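Beta-galactosidase (Bacillus circulans subsp. alkalophilus, PDB 3TTY) hydrolyses terminal non-reducing beta-D-galactose residues from beta-galactosides, as a trimeric TIM-barrel glycoside hydrolase. Local coordinates at residues A[319-324]-A[369-374]; A[355-358]-A[363-366]. One frame throughout, in Å; residues are numbered along the deposited sequence.

Interaction 1: A[319-324]-A[369-374]; sequences NSAKRP and HTRVFR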
# COMPACT_ATOMS: atom_id res chain seq x y z
N ASN A 319 4.51 15.02 15.32
CA ASN A 319 5.51 15.91 15.91
C ASN A 319 5.19 16.17 17.37
O ASN A 319 4.69 17.24 17.71
CB ASN A 319 5.56 17.26 15.20
CG ASN A 319 6.14 17.19 13.78
OD1 ASN A 319 6.38 18.24 13.17
ND2 ASN A 319 6.33 15.97 13.26
N SER A 320 5.45 15.19 18.22
CA SER A 320 5.21 15.36 19.65
C SER A 320 6.38 16.08 20.31
O SER A 320 7.55 15.86 19.96
CB SER A 320 4.94 14.00 20.30
OG SER A 320 6.00 13.09 20.03
N ALA A 321 6.07 16.96 21.24
CA ALA A 321 7.11 17.71 21.95
C ALA A 321 7.82 16.78 22.92
O ALA A 321 7.22 15.83 23.43
CB ALA A 321 6.48 18.89 22.69
N LYS A 322 9.11 17.02 23.15
CA LYS A 322 9.81 16.39 24.27
C LYS A 322 9.30 17.06 25.54
O LYS A 322 9.41 18.28 25.68
CB LYS A 322 11.33 16.62 24.16
CG LYS A 322 12.00 15.85 23.03
CD LYS A 322 13.51 16.11 22.91
CE LYS A 322 14.16 15.16 21.88
NZ LYS A 322 15.64 15.32 21.67
N ARG A 323 8.73 16.28 26.46
CA ARG A 323 8.21 16.84 27.70
C ARG A 323 9.35 17.45 28.51
O ARG A 323 10.53 17.14 28.29
CB ARG A 323 7.49 15.78 28.56
CG ARG A 323 6.55 14.83 27.84
CD ARG A 323 5.23 15.41 27.39
NE ARG A 323 5.27 15.67 25.96
CZ ARG A 323 4.20 15.74 25.16
NH1 ARG A 323 2.98 15.57 25.63
NH2 ARG A 323 4.37 15.99 23.86
N PRO A 324 9.01 18.32 29.47
CA PRO A 324 10.02 19.00 30.29
C PRO A 324 11.08 18.04 30.83
O PRO A 324 10.72 17.03 31.43
CB PRO A 324 9.18 19.57 31.44
CG PRO A 324 7.86 19.85 30.83
CD PRO A 324 7.64 18.77 29.79
N HIS A 369 13.15 33.56 25.52
CA HIS A 369 12.15 33.41 26.58
C HIS A 369 11.14 32.36 26.19
O HIS A 369 9.99 32.65 25.85
CB HIS A 369 11.52 34.77 26.90
CG HIS A 369 12.53 35.82 27.21
ND1 HIS A 369 13.26 35.83 28.38
CD2 HIS A 369 12.98 36.87 26.48
CE1 HIS A 369 14.10 36.85 28.37
NE2 HIS A 369 13.95 37.49 27.23
N THR A 370 11.60 31.12 26.26
CA THR A 370 10.83 30.00 25.78
C THR A 370 11.20 28.75 26.57
O THR A 370 12.31 28.63 27.09
CB THR A 370 11.07 29.78 24.29
OG1 THR A 370 9.90 29.24 23.69
CG2 THR A 370 12.23 28.86 24.07
N ARG A 371 10.26 27.82 26.68
CA ARG A 371 10.48 26.58 27.39
C ARG A 371 11.69 25.83 26.80
O ARG A 371 12.63 25.47 27.52
CB ARG A 371 9.22 25.73 27.29
CG ARG A 371 9.13 24.58 28.24
CD ARG A 371 8.20 23.53 27.65
NE ARG A 371 8.92 22.29 27.64
CZ ARG A 371 8.96 21.41 26.65
NH1 ARG A 371 8.25 21.60 25.54
NH2 ARG A 371 9.69 20.33 26.80
N VAL A 372 11.68 25.63 25.49
CA VAL A 372 12.77 24.96 24.80
C VAL A 372 14.13 25.62 25.04
O VAL A 372 15.12 24.94 25.32
CB VAL A 372 12.51 24.84 23.27
CG1 VAL A 372 13.78 24.43 22.55
CG2 VAL A 372 11.40 23.84 23.00
N PHE A 373 14.18 26.95 24.92
CA PHE A 373 15.46 27.63 25.09
C PHE A 373 16.00 27.46 26.51
O PHE A 373 17.19 27.21 26.69
CB PHE A 373 15.37 29.11 24.73
CG PHE A 373 16.71 29.78 24.72
CD1 PHE A 373 17.37 30.02 23.52
CD2 PHE A 373 17.33 30.14 25.91
CE1 PHE A 373 18.62 30.62 23.51
CE2 PHE A 373 18.58 30.75 25.90
CZ PHE A 373 19.22 30.98 24.70
N ARG A 374 15.13 27.59 27.50
CA ARG A 374 15.55 27.49 28.89
C ARG A 374 16.13 26.12 29.21
O ARG A 374 17.12 26.01 29.94
CB ARG A 374 14.39 27.80 29.84
CG ARG A 374 13.85 29.22 29.67
CD ARG A 374 12.65 29.44 30.56
NE ARG A 374 11.99 30.70 30.24
CZ ARG A 374 10.76 30.80 29.76
NH1 ARG A 374 10.04 29.70 29.56
NH2 ARG A 374 10.24 31.99 29.50
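Arg371, in the first turn of helix 371-386, supplies every close contact of 369-374 with the loop 319-324. Just before it, Thr370 occupies the N-cap position, and its carbonyl O accepts the first helical bond from Arg374 N at 3.0 Å. Arg371 CG stands anti to the backbone N (chi1 -165°), and a bend at chi3 (127°) turns the guanidinium group toward the loop. There NH2 donates to Lys322 O, which lies at the edge of the group and near its plane. The N-H...O angle is 145°, but the modelled separation of 2.4 Å is too short to be taken literally. The side chain of Pro324 crosses that of Arg371 at about a right angle, with Pro324 CD 3.9 Å from Arg371 NH2. Ala321 contributes a methyl group obliquely to the guanidinium plane, its CB 4.3 Å from Arg371 NH1. The contact joins the loop between strand 303-307 and helix 326-336, after the seventh strand of the TIM barrel, to the start of helix 371-386, which follows the eighth, 339-344. Arg371 NE forms a salt bridge with Glu375, and NH1 forms another with Glu516 of the second subunit. Within the loop, Arg323 grips Ala321 O side-on through NH2 (2.9 Å) and NE (3.2 Å), both from the same face of the carbonyl plane, while salt bridges tie it to Asp518 and Asp564 of the second subunit. Further along the helix, Phe373 packs against helix 22-35.

Interaction 2: A[355-358]-A[363-366]; sequences EKYH and EHVG. With GLA (alpha-D-galactopyranose), chain H.
The backbone carbonyl of Lys356 points at the edge of the His364 imidazole, near the ring plane, without a hydrogen bond between them. Lys356 O lies 3.2 Å from His364 NE2, but the angle is poor; its still closer approach to CE1 is doubtful as modelled. Both ring nitrogens of His364 have partners elsewhere: NE2 bonds to Ser350 O, and ND1 to Tyr502 OH of the second subunit. These two bonds fix the rotation of the ring. Tyr357 crosses the His364 side chain at about a right angle, and its CE1 comes obliquely within 4.1 Å of His364 CE1. One face of the tyrosine ring takes Lys356 CG, 3.5 Å above the plane and over its centre, and Phe487 of the second subunit meets the ring edge-to-face. Beyond that, Lys356 NZ reaches a salt bridge with Asp495 of the second subunit, and Tyr357 OH is hydrogen-bonded to Tyr462 OH of the same neighbouring subunit. Each segment is a type I beta turn, closed by His358 N to Glu355 O (2.7 Å) and Gly366 N to Glu363 O (2.9 Å). The first turn places both of its end residues against the galactose. With CG anti to its carbonyl carbon (chi1 -68°) and the chain extended beyond, Glu355 brings OE1 2.5 Å from O4 of the sugar, which donates the bond. His358 NE2 gives a weak bond, bent to 120°, to O6 at 2.9 Å, the oxygen lying at the ring edge. The loop following the eighth barrel strand thus lines the galactose pocket, at the C-terminal end of the strands where TIM-barrel enzymes carry their active sites.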
# COMPACT_ATOMS: atom_id res chain seq x y z
N GLU A 355 11.81 21.68 6.56
CA GLU A 355 12.20 21.55 7.96
C GLU A 355 11.80 22.73 8.87
O GLU A 355 12.18 22.78 10.03
CB GLU A 355 13.69 21.16 8.06
CG GLU A 355 13.92 19.72 7.55
CD GLU A 355 15.35 19.21 7.70
OE1 GLU A 355 15.54 17.97 7.77
OE2 GLU A 355 16.30 20.03 7.73
N LYS A 356 10.98 23.65 8.37
CA LYS A 356 10.61 24.81 9.18
C LYS A 356 9.90 24.45 10.49
O LYS A 356 9.85 25.28 11.40
CB LYS A 356 9.77 25.79 8.37
CG LYS A 356 8.48 25.19 7.80
CD LYS A 356 7.89 26.13 6.76
CE LYS A 356 6.59 25.59 6.20
NZ LYS A 356 6.81 24.67 5.07
N TYR A 357 9.35 23.24 10.59
CA TYR A 357 8.69 22.79 11.82
C TYR A 357 9.55 21.75 12.52
O TYR A 357 9.07 21.01 13.38
CB TYR A 357 7.24 22.31 11.58
CG TYR A 357 6.49 23.38 10.86
CD1 TYR A 357 6.63 24.70 11.25
CD2 TYR A 357 5.75 23.10 9.73
CE1 TYR A 357 6.02 25.71 10.56
CE2 TYR A 357 5.12 24.11 9.04
CZ TYR A 357 5.27 25.42 9.46
OH TYR A 357 4.67 26.46 8.77
N HIS A 358 10.82 21.70 12.14
CA HIS A 358 11.83 21.06 12.96
C HIS A 358 12.24 22.01 14.10
O HIS A 358 12.41 23.21 13.89
CB HIS A 358 13.06 20.65 12.13
CG HIS A 358 13.92 19.62 12.80
ND1 HIS A 358 14.72 19.90 13.89
CD2 HIS A 358 14.11 18.30 12.54
CE1 HIS A 358 15.35 18.81 14.27
NE2 HIS A 358 14.99 17.82 13.47
N GLU A 363 13.87 29.72 17.98
CA GLU A 363 12.76 29.32 17.13
C GLU A 363 12.06 30.51 16.48
O GLU A 363 12.66 31.59 16.38
CB GLU A 363 11.85 28.33 17.87
CG GLU A 363 12.66 27.06 18.19
CD GLU A 363 11.89 25.94 18.87
OE1 GLU A 363 11.69 24.88 18.24
OE2 GLU A 363 11.52 26.10 20.06
N HIS A 364 10.85 30.33 15.96
CA HIS A 364 10.26 31.36 15.11
C HIS A 364 9.96 32.66 15.86
O HIS A 364 9.98 33.73 15.26
CB HIS A 364 9.03 30.84 14.34
CG HIS A 364 9.35 29.79 13.33
ND1 HIS A 364 8.53 28.70 13.10
CD2 HIS A 364 10.42 29.64 12.51
CE1 HIS A 364 9.08 27.93 12.17
NE2 HIS A 364 10.22 28.48 11.79
N VAL A 365 9.70 32.56 17.16
CA VAL A 365 9.52 33.75 18.00
C VAL A 365 10.78 34.61 18.01
O VAL A 365 10.70 35.81 18.22
CB VAL A 365 9.27 33.41 19.47
CG1 VAL A 365 8.41 34.52 20.10
CG2 VAL A 365 8.64 32.05 19.60
N GLY A 366 11.94 33.97 17.87
CA GLY A 366 13.19 34.68 17.76
C GLY A 366 13.78 35.24 19.04
O GLY A 366 14.53 36.21 18.99
C1 GLA H . 19.24 14.45 9.74
C2 GLA H . 20.06 15.46 8.89
C3 GLA H . 19.84 16.92 9.32
C4 GLA H . 18.34 17.15 9.43
C5 GLA H . 17.73 16.10 10.37
C6 GLA H . 16.23 16.40 10.52
O1 GLA H . 19.68 14.27 11.10
O2 GLA H . 21.44 15.16 8.98
O3 GLA H . 20.37 17.84 8.36
O4 GLA H . 17.81 16.98 8.12
O5 GLA H . 17.86 14.80 9.77
O6 GLA H . 15.71 15.71 11.66

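Interaction 2 is nested within the chain loop closed by interaction 1, and their centres lie 12 Å apart. They meet directly at two points: Val372 CB packs 3.6 Å from Glu363 OE2, and Asn319 OD1 lies 3.9 Å from Tyr357 O. Interaction 2 reaches the galactose through Glu355 and, more weakly, His358, whereas in interaction 1 the side chain of Lys322 stays about 10 Å from the sugar. The pocket is completed by residues elsewhere in the barrel, among them Glu307, Arg111 and Asn149, which also bond to galactose. Both contacts touch the second subunit, placing this side of the pocket beside the trimer interface.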